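Local coordinates for cupin type-2 domain-containing protein (Klebsiella pneumoniae subsp. pneumoniae MGH 78578, PDB 3H8U) that is of unknown function but adopts the double-stranded beta-helix of the cupins and probably binds a metal ion, at residues Ala53-Thr63 against Val112-Ala123; Tyr20-Ser31 against Val42-Ile52. All coordinates share one frame; numbering follows the deposited sequence.

Contact 2 (Tyr-20 to Ser-31 against Val-42 to Ile-52) closes in the chain before contact 1 (Ala-53 to Thr-63 against Val-112 to Ala-123) opens. Strand 51-56 runs from one into the other, and strands 40-46 and 107-114, neighbours in one sheet, tie them a second time. Their centres nevertheless lie about 17 Å apart, with no touch between them beyond the chain junction at Ile-52 and Ala-53. Contact 1 carries His-55 and His-57, a His-X-His pair as in the first conserved cupin motif, whose histidines commonly bind a metal; its sulfate is bound apart from these two, at the exposed loops of His-59 and Gly-119. Contact 2 packs an irregular N-terminal segment onto the barrel.

Contact 1 of 2, residues Ala53-Thr63 against Val112-Ala123; sequences ASHVHPHGQDT and VVAPGNAGFALA. With SO4 (sulfate ion), chain C.
Val-113 lays its CG1 methyl over one face of the His-57 imidazole, 4.2 Å from the ring centroid and 23° off the normal, a CH-pi contact displaced toward the rim. With CG1 anti to the backbone N (chi1 171°), the other methyl, CG2, falls 3.5 Å from Asp-62 OD1. At the edge of the His-57 ring, CD2 lies 3.3 Å from Gly-119 O. His-55 fixes the turn of its ring by a 2.7 Å bond from ND1 to Ala-53 O, while the Phe-120 ring crosses it obliquely, planes at 77°.

Two antiparallel ladders hold the backbones, with a register shift of two between them. Val-56 and Ala-121 exchange bonds in the first, Val-56 N to Ala-121 O measuring 2.8 Å; Gln-61 and Thr-63 pair with Ala-114 and Val-112 in the second. Where the loops of His-59 and Gly-119 meet, a sulfate, probably from the crystallisation liquor, takes a 2.6 Å bond on O1 from His-59 ND1 and another on O4 from Gly-119 N.

Asp-62 OD1 is hydrogen-bonded to Ser-111, and OD2 to His-97 and Trp-64; the His-97 ring meets those of His-55 and His-57, a cluster consistent with a cupin metal site. Strand 51-56 runs between 97-101 and 121-122, strand 61-68 between 87-91 and 107-114, and Val-112 packs on Val-112 of the second subunit.

Contact 2 of 2, residues Tyr20-Ser31 against Val42-Ile52; sequences YVRPSNGEPIRS and VVWHAHPGQEI
Val-43 meets Val-21 and Tyr-20 at the apolar centre: its CG1 methyl lies 3.7 Å from Val-21 CG2, the two side chains crossing at about a right angle, and its CG2 touches Tyr-20 CB. Val-21 turns its other branch, CG1, to His-45, 3.6 Å from CD2. Over one face of the same imidazole sits Pro-23, whose CB is 4.0 Å from the ring centroid and 21° off the normal, a CH-pi contact. Beside this centre the backbones link, Val-43 N bonding to Ser-31 O at 2.9 Å; the return bond from Ser-31 N is weak. Ser-31 OG donates to Tyr-20 O at 2.5 Å, on a lone pair in the carbonyl plane.

Further along, Arg-30 runs over the Trp-44 indole. Its CA stands 3.9 Å from the centroid of the six-membered ring, and its CB approaches CH2. With CG anti to the backbone N (chi1 -178°) and the chain extended as far as NE, the arginine passes Val-42, whose CG2 lies over one face of the guanidinium; that plane is turned 60° from the indole. Pro-28 sets CB against both Trp-44 CE3 and Ile-52 CD1, and its CG lies 3.3 Å from Glu-51 O. Phe-109 stacks on the Trp-44 ring.

At the polar edge, in the conformer described, one of two modelled, Gln-50 donates through NE2 to Ser-24 O at 2.8 Å, and its OE1 accepts from His-47 N across a type II turn. Ser-24 OG accepts from Gly-26 N in an ST turn, and one water accepts from Ser-24 N and lies within bonding distance of His-45 ND1 and Gln-50 OE1.

An irregular segment thus follows strand 40-46 and leads at Ser-31 into edge strand 31-35 of one sheet of the double-stranded beta-helix that defines the cupin fold.

Contact 1 of 2, residues Ala53-Thr63 against Val112-Ala123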
loop_
_atom_site.group_PDB
_atom_site.type_symbol
_atom_site.label_atom_id
_atom_site.label_comp_id
_atom_site.label_asym_id
_atom_site.label_seq_id
_atom_site.Cartn_x
_atom_site.Cartn_y
_atom_site.Cartn_z
ATOM N N ALA A 53 16.232 -9.140 -2.530
ATOM C CA ALA A 53 16.455 -10.370 -3.284
ATOM C C ALA A 53 15.224 -10.799 -4.053
ATOM O O ALA A 53 14.105 -10.673 -3.568
ATOM C CB ALA A 53 16.886 -11.505 -2.386
ATOM N N SER A 54 15.469 -11.295 -5.258
ATOM C CA SER A 54 14.434 -11.776 -6.130
ATOM C C SER A 54 13.842 -13.064 -5.570
ATOM O O SER A 54 14.556 -13.971 -5.100
ATOM C CB SER A 54 14.963 -11.981 -7.555
ATOM O OG SER A 54 15.239 -10.707 -8.134
ATOM N N HIS A 55 12.521 -13.100 -5.624
ATOM C CA HIS A 55 11.748 -14.167 -5.045
ATOM C C HIS A 55 10.373 -14.255 -5.710
ATOM O O HIS A 55 9.945 -13.360 -6.437
ATOM C CB HIS A 55 11.614 -13.990 -3.514
ATOM C CG HIS A 55 10.938 -12.726 -3.066
ATOM N ND1 HIS A 55 11.519 -11.471 -3.170
ATOM C CD2 HIS A 55 9.757 -12.535 -2.431
ATOM C CE1 HIS A 55 10.707 -10.569 -2.652
ATOM N NE2 HIS A 55 9.646 -11.187 -2.165
ATOM N N VAL A 56 9.724 -15.386 -5.453
ATOM C CA VAL A 56 8.382 -15.637 -5.940
ATOM C C VAL A 56 7.486 -16.135 -4.784
ATOM O O VAL A 56 7.927 -16.919 -3.943
ATOM C CB VAL A 56 8.437 -16.661 -7.130
ATOM C CG1 VAL A 56 9.207 -17.920 -6.745
ATOM C CG2 VAL A 56 7.041 -17.005 -7.637
ATOM N N HIS A 57 6.240 -15.675 -4.747
ATOM C CA HIS A 57 5.239 -16.228 -3.854
ATOM C C HIS A 57 4.377 -17.089 -4.782
ATOM O O HIS A 57 3.666 -16.540 -5.628
ATOM C CB HIS A 57 4.326 -15.164 -3.221
ATOM C CG HIS A 57 5.034 -14.183 -2.346
ATOM N ND1 HIS A 57 5.452 -12.960 -2.811
ATOM C CD2 HIS A 57 5.337 -14.211 -1.032
ATOM C CE1 HIS A 57 6.043 -12.302 -1.833
ATOM N NE2 HIS A 57 5.984 -13.040 -0.740
ATOM N N PRO A 58 4.438 -18.425 -4.637
ATOM C CA PRO A 58 3.627 -19.323 -5.470
ATOM C C PRO A 58 2.114 -19.089 -5.385
ATOM O O PRO A 58 1.373 -19.362 -6.348
ATOM C CB PRO A 58 3.970 -20.685 -4.907
ATOM C CG PRO A 58 5.339 -20.527 -4.426
ATOM C CD PRO A 58 5.328 -19.199 -3.768
ATOM N N HIS A 59 1.683 -18.610 -4.233
ATOM C CA HIS A 59 0.271 -18.447 -3.934
ATOM C C HIS A 59 -0.073 -17.126 -3.259
ATOM O O HIS A 59 -1.007 -17.064 -2.472
ATOM C CB HIS A 59 -0.195 -19.644 -3.080
ATOM C CG HIS A 59 -0.104 -20.957 -3.794
ATOM N ND1 HIS A 59 0.695 -21.993 -3.349
ATOM C CD2 HIS A 59 -0.628 -21.367 -4.973
ATOM C CE1 HIS A 59 0.622 -22.999 -4.201
ATOM N NE2 HIS A 59 -0.177 -22.651 -5.193
ATOM N N GLY A 60 0.645 -16.060 -3.600
ATOM C CA GLY A 60 0.341 -14.733 -3.071
ATOM C C GLY A 60 0.720 -13.659 -4.042
ATOM O O GLY A 60 1.549 -13.893 -4.937
ATOM N N GLN A 61 0.063 -12.515 -3.899
ATOM C CA GLN A 61 0.372 -11.293 -4.619
ATOM C C GLN A 61 1.116 -10.343 -3.694
ATOM O O GLN A 61 0.759 -10.198 -2.505
ATOM C CB GLN A 61 -0.920 -10.632 -5.110
ATOM C CG GLN A 61 -0.686 -9.295 -5.809
ATOM C CD GLN A 61 -1.926 -8.762 -6.388
ATOM O OE1 GLN A 61 -2.751 -9.538 -6.931
ATOM N NE2 GLN A 61 -2.056 -7.433 -6.395
ATOM N N ASP A 62 2.160 -9.710 -4.230
ATOM C CA ASP A 62 2.924 -8.720 -3.514
ATOM C C ASP A 62 2.791 -7.371 -4.227
ATOM O O ASP A 62 3.250 -7.186 -5.361
ATOM C CB ASP A 62 4.391 -9.138 -3.434
ATOM C CG ASP A 62 5.208 -8.281 -2.480
ATOM O OD1 ASP A 62 4.651 -7.337 -1.843
ATOM O OD2 ASP A 62 6.437 -8.582 -2.371
ATOM N N THR A 63 2.125 -6.455 -3.552
ATOM C CA THR A 63 1.877 -5.120 -4.062
ATOM C C THR A 63 2.774 -4.137 -3.307
ATOM O O THR A 63 2.679 -4.016 -2.078
ATOM C CB THR A 63 0.385 -4.696 -3.899
ATOM O OG1 THR A 63 -0.455 -5.662 -4.546
ATOM C CG2 THR A 63 0.173 -3.329 -4.573
ATOM N N VAL A 112 2.529 -5.047 0.557
ATOM C CA VAL A 112 1.367 -5.767 1.046
ATOM C C VAL A 112 1.317 -7.115 0.320
ATOM O O VAL A 112 1.024 -7.155 -0.870
ATOM C CB VAL A 112 0.059 -4.982 0.834
ATOM C CG1 VAL A 112 -1.165 -5.775 1.437
ATOM C CG2 VAL A 112 0.173 -3.573 1.435
ATOM N N VAL A 113 1.612 -8.186 1.060
ATOM C CA VAL A 113 1.522 -9.554 0.543
ATOM C C VAL A 113 0.197 -10.160 0.960
ATOM O O VAL A 113 -0.159 -10.091 2.143
ATOM C CB VAL A 113 2.684 -10.408 1.067
ATOM C CG1 VAL A 113 2.505 -11.882 0.720
ATOM C CG2 VAL A 113 4.004 -9.881 0.469
ATOM N N ALA A 114 -0.527 -10.729 -0.002
ATOM C CA ALA A 114 -1.830 -11.330 0.271
ATOM C C ALA A 114 -1.937 -12.666 -0.450
ATOM O O ALA A 114 -1.595 -12.751 -1.640
ATOM C CB ALA A 114 -2.959 -10.399 -0.179
ATOM N N PRO A 115 -2.392 -13.719 0.255
ATOM C CA PRO A 115 -2.784 -13.795 1.671
ATOM C C PRO A 115 -1.633 -13.636 2.647
ATOM O O PRO A 115 -0.485 -13.681 2.263
ATOM C CB PRO A 115 -3.390 -15.206 1.809
ATOM C CG PRO A 115 -3.513 -15.717 0.516
ATOM C CD PRO A 115 -2.606 -15.013 -0.414
ATOM N N GLY A 116 -1.968 -13.463 3.916
ATOM C CA GLY A 116 -0.989 -13.154 4.923
ATOM C C GLY A 116 0.016 -14.261 5.133
ATOM O O GLY A 116 1.175 -13.973 5.464
ATOM N N ASN A 117 -0.396 -15.495 4.883
ATOM C CA ASN A 117 0.487 -16.649 5.077
ATOM C C ASN A 117 1.177 -17.148 3.799
ATOM O O ASN A 117 1.715 -18.249 3.786
ATOM C CB ASN A 117 -0.264 -17.802 5.776
ATOM C CG ASN A 117 -1.176 -18.597 4.839
ATOM O OD1 ASN A 117 -1.344 -18.280 3.643
ATOM N ND2 ASN A 117 -1.781 -19.660 5.393
ATOM N N ALA A 118 1.152 -16.351 2.732
ATOM C CA ALA A 118 1.787 -16.755 1.479
ATOM C C ALA A 118 3.285 -16.936 1.694
ATOM O O ALA A 118 3.999 -16.008 2.133
ATOM C CB ALA A 118 1.529 -15.744 0.368
ATOM N N GLY A 119 3.755 -18.137 1.375
ATOM C CA GLY A 119 5.171 -18.452 1.433
ATOM C C GLY A 119 5.897 -17.937 0.209
ATOM O O GLY A 119 5.274 -17.480 -0.742
ATOM N N PHE A 120 7.215 -18.006 0.238
ATOM C CA PHE A 120 8.000 -17.559 -0.893
ATOM C C PHE A 120 9.194 -18.455 -1.104
ATOM O O PHE A 120 9.581 -19.236 -0.213
ATOM C CB PHE A 120 8.458 -16.106 -0.706
ATOM C CG PHE A 120 9.591 -15.957 0.275
ATOM C CD1 PHE A 120 10.899 -16.034 -0.157
ATOM C CD2 PHE A 120 9.335 -15.783 1.624
ATOM C CE1 PHE A 120 11.962 -15.935 0.720
ATOM C CE2 PHE A 120 10.383 -15.684 2.540
ATOM C CZ PHE A 120 11.707 -15.758 2.086
ATOM N N ALA A 121 9.771 -18.341 -2.295
ATOM C CA ALA A 121 11.007 -19.023 -2.635
ATOM C C ALA A 121 11.896 -18.007 -3.306
ATOM O O ALA A 121 11.415 -17.208 -4.092
ATOM C CB ALA A 121 10.732 -20.168 -3.577
ATOM N N LEU A 122 13.192 -18.014 -2.975
ATOM C CA LEU A 122 14.170 -17.219 -3.710
ATOM C C LEU A 122 14.267 -17.765 -5.126
ATOM O O LEU A 122 14.238 -18.980 -5.325
ATOM C CB LEU A 122 15.543 -17.298 -3.072
ATOM C CG LEU A 122 15.687 -16.616 -1.728
ATOM C CD1 LEU A 122 17.103 -16.788 -1.203
ATOM C CD2 LEU A 122 15.356 -15.163 -1.853
ATOM N N ALA A 123 14.334 -16.867 -6.107
ATOM C CA ALA A 123 14.335 -17.254 -7.511
ATOM C C ALA A 123 14.787 -16.099 -8.384
ATOM O O ALA A 123 14.390 -14.982 -8.129
ATOM C CB ALA A 123 12.921 -17.682 -7.940
HETATM S S SO4 C . 2.152 -21.215 -0.016
HETATM O O1 SO4 C . 2.331 -21.776 -1.358
HETATM O O2 SO4 C . 1.179 -22.004 0.741
HETATM O O3 SO4 C . 3.442 -21.251 0.682
HETATM O O4 SO4 C . 1.646 -19.850 -0.127
HETATM O O HOH W 1 2.870 -18.222 -1.740
HETATM O O HOH W 2 -1.258 -7.549 -2.786
#

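Contact 2 of 2, residues Tyr20-Ser31 against Val42-Ile52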
loop_
_atom_site.group_PDB
_atom_site.type_symbol
_atom_site.label_atom_id
_atom_site.label_comp_id
_atom_site.label_asym_id
_atom_site.label_seq_id
_atom_site.Cartn_x
_atom_site.Cartn_y
_atom_site.Cartn_z
ATOM N N TYR A 20 8.756 2.807 11.180
ATOM C CA TYR A 20 9.050 1.402 10.860
ATOM C C TYR A 20 10.256 1.222 9.921
ATOM O O TYR A 20 10.707 0.106 9.671
ATOM C CB TYR A 20 7.801 0.753 10.254
ATOM C CG TYR A 20 6.754 0.461 11.308
ATOM C CD1 TYR A 20 5.898 1.478 11.760
ATOM C CD2 TYR A 20 6.652 -0.784 11.889
ATOM C CE1 TYR A 20 4.979 1.250 12.757
ATOM C CE2 TYR A 20 5.714 -1.020 12.897
ATOM C CZ TYR A 20 4.890 0.009 13.310
ATOM O OH TYR A 20 3.942 -0.211 14.255
ATOM N N VAL A 21 10.750 2.311 9.369
ATOM C CA VAL A 21 11.967 2.264 8.573
ATOM C C VAL A 21 13.147 1.792 9.439
ATOM O O VAL A 21 13.454 2.354 10.509
ATOM C CB VAL A 21 12.225 3.645 7.846
ATOM C CG1 VAL A 21 13.617 3.750 7.367
ATOM C CG2 VAL A 21 11.288 3.816 6.652
ATOM N N ARG A 22 13.831 0.759 8.950
ATOM C CA ARG A 22 14.987 0.160 9.610
ATOM C C ARG A 22 16.174 0.071 8.617
ATOM O O ARG A 22 16.377 -0.970 7.996
ATOM C CB ARG A 22 14.619 -1.239 10.120
ATOM C CG ARG A 22 13.545 -1.207 11.231
ATOM C CD ARG A 22 14.050 -0.544 12.509
ATOM N NE ARG A 22 13.006 -0.542 13.552
ATOM C CZ ARG A 22 12.077 0.403 13.690
ATOM N NH1 ARG A 22 12.092 1.495 12.940
ATOM N NH2 ARG A 22 11.147 0.284 14.627
ATOM N N PRO A 23 16.913 1.181 8.435
ATOM C CA PRO A 23 18.050 1.194 7.508
ATOM C C PRO A 23 19.070 0.216 8.006
ATOM O O PRO A 23 19.258 0.083 9.233
ATOM C CB PRO A 23 18.600 2.625 7.609
ATOM C CG PRO A 23 17.488 3.420 8.204
ATOM C CD PRO A 23 16.734 2.480 9.100
ATOM N N SER A 24 19.722 -0.487 7.086
ATOM C CA SER A 24 20.805 -1.382 7.464
ATOM C C SER A 24 21.892 -1.418 6.406
ATOM O O SER A 24 21.596 -1.402 5.236
ATOM C CB SER A 24 20.278 -2.781 7.687
ATOM O OG SER A 24 21.350 -3.638 8.068
ATOM N N ASN A 25 23.143 -1.504 6.848
ATOM C CA ASN A 25 24.303 -1.594 5.948
ATOM C C ASN A 25 24.545 -3.020 5.475
ATOM O O ASN A 25 25.420 -3.250 4.644
ATOM C CB ASN A 25 25.571 -0.997 6.603
ATOM C CG ASN A 25 25.621 0.553 6.523
ATOM O OD1 ASN A 25 25.079 1.170 5.595
ATOM N ND2 ASN A 25 26.311 1.175 7.487
ATOM N N GLY A 26 23.766 -3.973 5.984
ATOM C CA GLY A 26 23.794 -5.344 5.476
ATOM C C GLY A 26 22.481 -5.551 4.763
ATOM O O GLY A 26 21.855 -4.575 4.401
ATOM N N GLU A 27 22.044 -6.803 4.601
ATOM C CA GLU A 27 20.781 -7.137 3.889
ATOM C C GLU A 27 19.593 -6.299 4.420
ATOM O O GLU A 27 19.466 -6.097 5.639
ATOM C CB GLU A 27 20.414 -8.631 4.032
ATOM C CG GLU A 27 21.496 -9.666 3.696
ATOM C CD GLU A 27 21.850 -9.742 2.223
ATOM O OE1 GLU A 27 21.468 -8.831 1.458
ATOM O OE2 GLU A 27 22.523 -10.726 1.822
ATOM N N PRO A 28 18.760 -5.750 3.511
ATOM C CA PRO A 28 17.610 -4.983 4.026
ATOM C C PRO A 28 16.793 -5.735 5.054
ATOM O O PRO A 28 16.646 -6.953 4.941
ATOM C CB PRO A 28 16.772 -4.715 2.773
ATOM C CG PRO A 28 17.764 -4.662 1.684
ATOM C CD PRO A 28 18.851 -5.677 2.043
ATOM N N ILE A 29 16.274 -5.006 6.044
ATOM C CA ILE A 29 15.491 -5.571 7.146
ATOM C C ILE A 29 13.995 -5.620 6.816
ATOM O O ILE A 29 13.413 -4.630 6.370
ATOM C CB ILE A 29 15.678 -4.731 8.443
ATOM C CG1 ILE A 29 17.132 -4.848 8.896
ATOM C CG2 ILE A 29 14.663 -5.185 9.556
ATOM C CD1 ILE A 29 17.585 -3.748 9.843
ATOM N N ARG A 30 13.384 -6.779 7.040
ATOM C CA ARG A 30 11.957 -6.916 6.844
ATOM C C ARG A 30 11.231 -6.325 8.060
ATOM O O ARG A 30 11.021 -7.023 9.081
ATOM C CB ARG A 30 11.622 -8.393 6.660
ATOM C CG ARG A 30 10.167 -8.684 6.395
ATOM C CD ARG A 30 9.958 -10.164 6.221
ATOM N NE ARG A 30 8.555 -10.524 5.956
ATOM C CZ ARG A 30 7.712 -11.028 6.852
ATOM N NH1 ARG A 30 8.102 -11.258 8.096
ATOM N NH2 ARG A 30 6.473 -11.328 6.503
ATOM N N SER A 31 10.850 -5.061 7.974
ATOM C CA SER A 31 10.263 -4.400 9.126
ATOM C C SER A 31 8.732 -4.559 9.068
ATOM O O SER A 31 8.040 -3.859 8.333
ATOM C CB SER A 31 10.699 -2.918 9.221
ATOM O OG SER A 31 10.127 -2.268 10.378
ATOM N N VAL A 42 4.654 -4.716 5.266
ATOM C CA VAL A 42 6.078 -4.568 5.594
ATOM C C VAL A 42 6.598 -3.239 5.005
ATOM O O VAL A 42 6.193 -2.828 3.921
ATOM C CB VAL A 42 6.919 -5.762 5.014
ATOM C CG1 VAL A 42 8.417 -5.556 5.192
ATOM C CG2 VAL A 42 6.467 -7.069 5.660
ATOM N N VAL A 43 7.447 -2.569 5.758
ATOM C CA VAL A 43 8.173 -1.390 5.276
ATOM C C VAL A 43 9.604 -1.839 4.964
ATOM O O VAL A 43 10.324 -2.344 5.850
ATOM C CB VAL A 43 8.152 -0.256 6.313
ATOM C CG1 VAL A 43 9.195 0.806 5.964
ATOM C CG2 VAL A 43 6.759 0.351 6.382
ATOM N N TRP A 44 9.991 -1.663 3.702
ATOM C CA TRP A 44 11.307 -1.949 3.234
ATOM C C TRP A 44 12.097 -0.658 2.949
ATOM O O TRP A 44 11.545 0.317 2.464
ATOM C CB TRP A 44 11.238 -2.758 1.947
ATOM C CG TRP A 44 10.773 -4.148 2.128
ATOM C CD1 TRP A 44 9.521 -4.619 1.876
ATOM C CD2 TRP A 44 11.539 -5.254 2.598
ATOM N NE1 TRP A 44 9.461 -5.954 2.142
ATOM C CE2 TRP A 44 10.684 -6.381 2.586
ATOM C CE3 TRP A 44 12.851 -5.412 3.013
ATOM C CZ2 TRP A 44 11.116 -7.649 2.973
ATOM C CZ3 TRP A 44 13.288 -6.683 3.412
ATOM C CH2 TRP A 44 12.423 -7.779 3.380
ATOM N N HIS A 45 13.389 -0.721 3.239
ATOM C CA HIS A 45 14.328 0.383 3.008
ATOM C C HIS A 45 15.595 -0.193 2.382
ATOM O O HIS A 45 16.151 -1.155 2.877
ATOM C CB HIS A 45 14.647 1.081 4.341
ATOM C CG HIS A 45 15.720 2.134 4.254
ATOM N ND1 HIS A 45 17.054 1.848 4.027
ATOM C CD2 HIS A 45 15.644 3.479 4.390
ATOM C CE1 HIS A 45 17.746 2.975 4.032
ATOM N NE2 HIS A 45 16.907 3.980 4.202
ATOM N N ALA A 46 16.046 0.413 1.289
ATOM C CA ALA A 46 17.326 0.072 0.691
ATOM C C ALA A 46 18.145 1.328 0.427
ATOM O O ALA A 46 17.656 2.302 -0.134
ATOM C CB ALA A 46 17.137 -0.737 -0.614
ATOM N N HIS A 47 19.396 1.279 0.842
ATOM C CA HIS A 47 20.388 2.276 0.468
ATOM C C HIS A 47 20.757 2.082 -1.003
ATOM O O HIS A 47 20.603 0.977 -1.555
ATOM C CB HIS A 47 21.672 2.111 1.289
ATOM C CG HIS A 47 21.536 2.478 2.730
ATOM N ND1 HIS A 47 21.251 3.765 3.159
ATOM C CD2 HIS A 47 21.713 1.738 3.855
ATOM C CE1 HIS A 47 21.211 3.783 4.483
ATOM N NE2 HIS A 47 21.497 2.569 4.926
ATOM N N PRO A 48 21.298 3.140 -1.636
ATOM C CA PRO A 48 21.830 2.985 -2.982
ATOM C C PRO A 48 22.718 1.750 -3.165
ATOM O O PRO A 48 23.646 1.526 -2.384
ATOM C CB PRO A 48 22.644 4.269 -3.169
ATOM C CG PRO A 48 21.834 5.261 -2.438
ATOM C CD PRO A 48 21.440 4.528 -1.177
ATOM N N GLY A 49 22.409 0.966 -4.181
ATOM C CA GLY A 49 23.177 -0.245 -4.465
ATOM C C GLY A 49 22.683 -1.497 -3.740
ATOM O O GLY A 49 23.069 -2.604 -4.113
ATOM N N GLN A 50 21.874 -1.327 -2.693
ATOM C CA GLN A 50 21.348 -2.464 -1.939
ATOM C C GLN A 50 20.230 -3.080 -2.730
ATOM O O GLN A 50 19.624 -2.415 -3.596
ATOM C CB GLN A 50 20.836 -2.059 -0.561
ATOM C CG GLN A 50 21.931 -1.668 0.375
ATOM C CD GLN A 50 21.491 -1.627 1.815
ATOM O OE1 GLN A 50 20.511 -0.987 2.146
ATOM N NE2 GLN A 50 22.235 -2.306 2.691
ATOM N N GLU A 51 20.011 -4.368 -2.463
ATOM C CA GLU A 51 19.007 -5.139 -3.179
ATOM C C GLU A 51 17.959 -5.779 -2.283
ATOM O O GLU A 51 18.249 -6.220 -1.160
ATOM C CB GLU A 51 19.673 -6.235 -3.996
ATOM C CG GLU A 51 20.441 -5.720 -5.148
ATOM C CD GLU A 51 21.285 -6.788 -5.812
ATOM O OE1 GLU A 51 20.963 -7.999 -5.694
ATOM O OE2 GLU A 51 22.290 -6.384 -6.424
ATOM N N ILE A 52 16.745 -5.828 -2.803
ATOM C CA ILE A 52 15.711 -6.723 -2.316
ATOM C C ILE A 52 15.863 -8.021 -3.141
ATOM O O ILE A 52 15.648 -7.995 -4.337
ATOM C CB ILE A 52 14.318 -6.095 -2.564
ATOM C CG1 ILE A 52 14.189 -4.687 -1.934
ATOM C CG2 ILE A 52 13.220 -7.006 -2.071
ATOM C CD1 ILE A 52 14.242 -4.643 -0.441
HETATM O O HOH W 3 12.732 -0.812 6.778
HETATM O O HOH W 4 16.988 -2.156 5.709
HETATM O O HOH W 5 18.822 -0.310 4.410
HETATM O O HOH W 6 22.354 2.227 7.397
HETATM O O HOH W 7 24.896 -2.743 1.962
HETATM O O HOH W 8 14.341 -2.394 5.137
#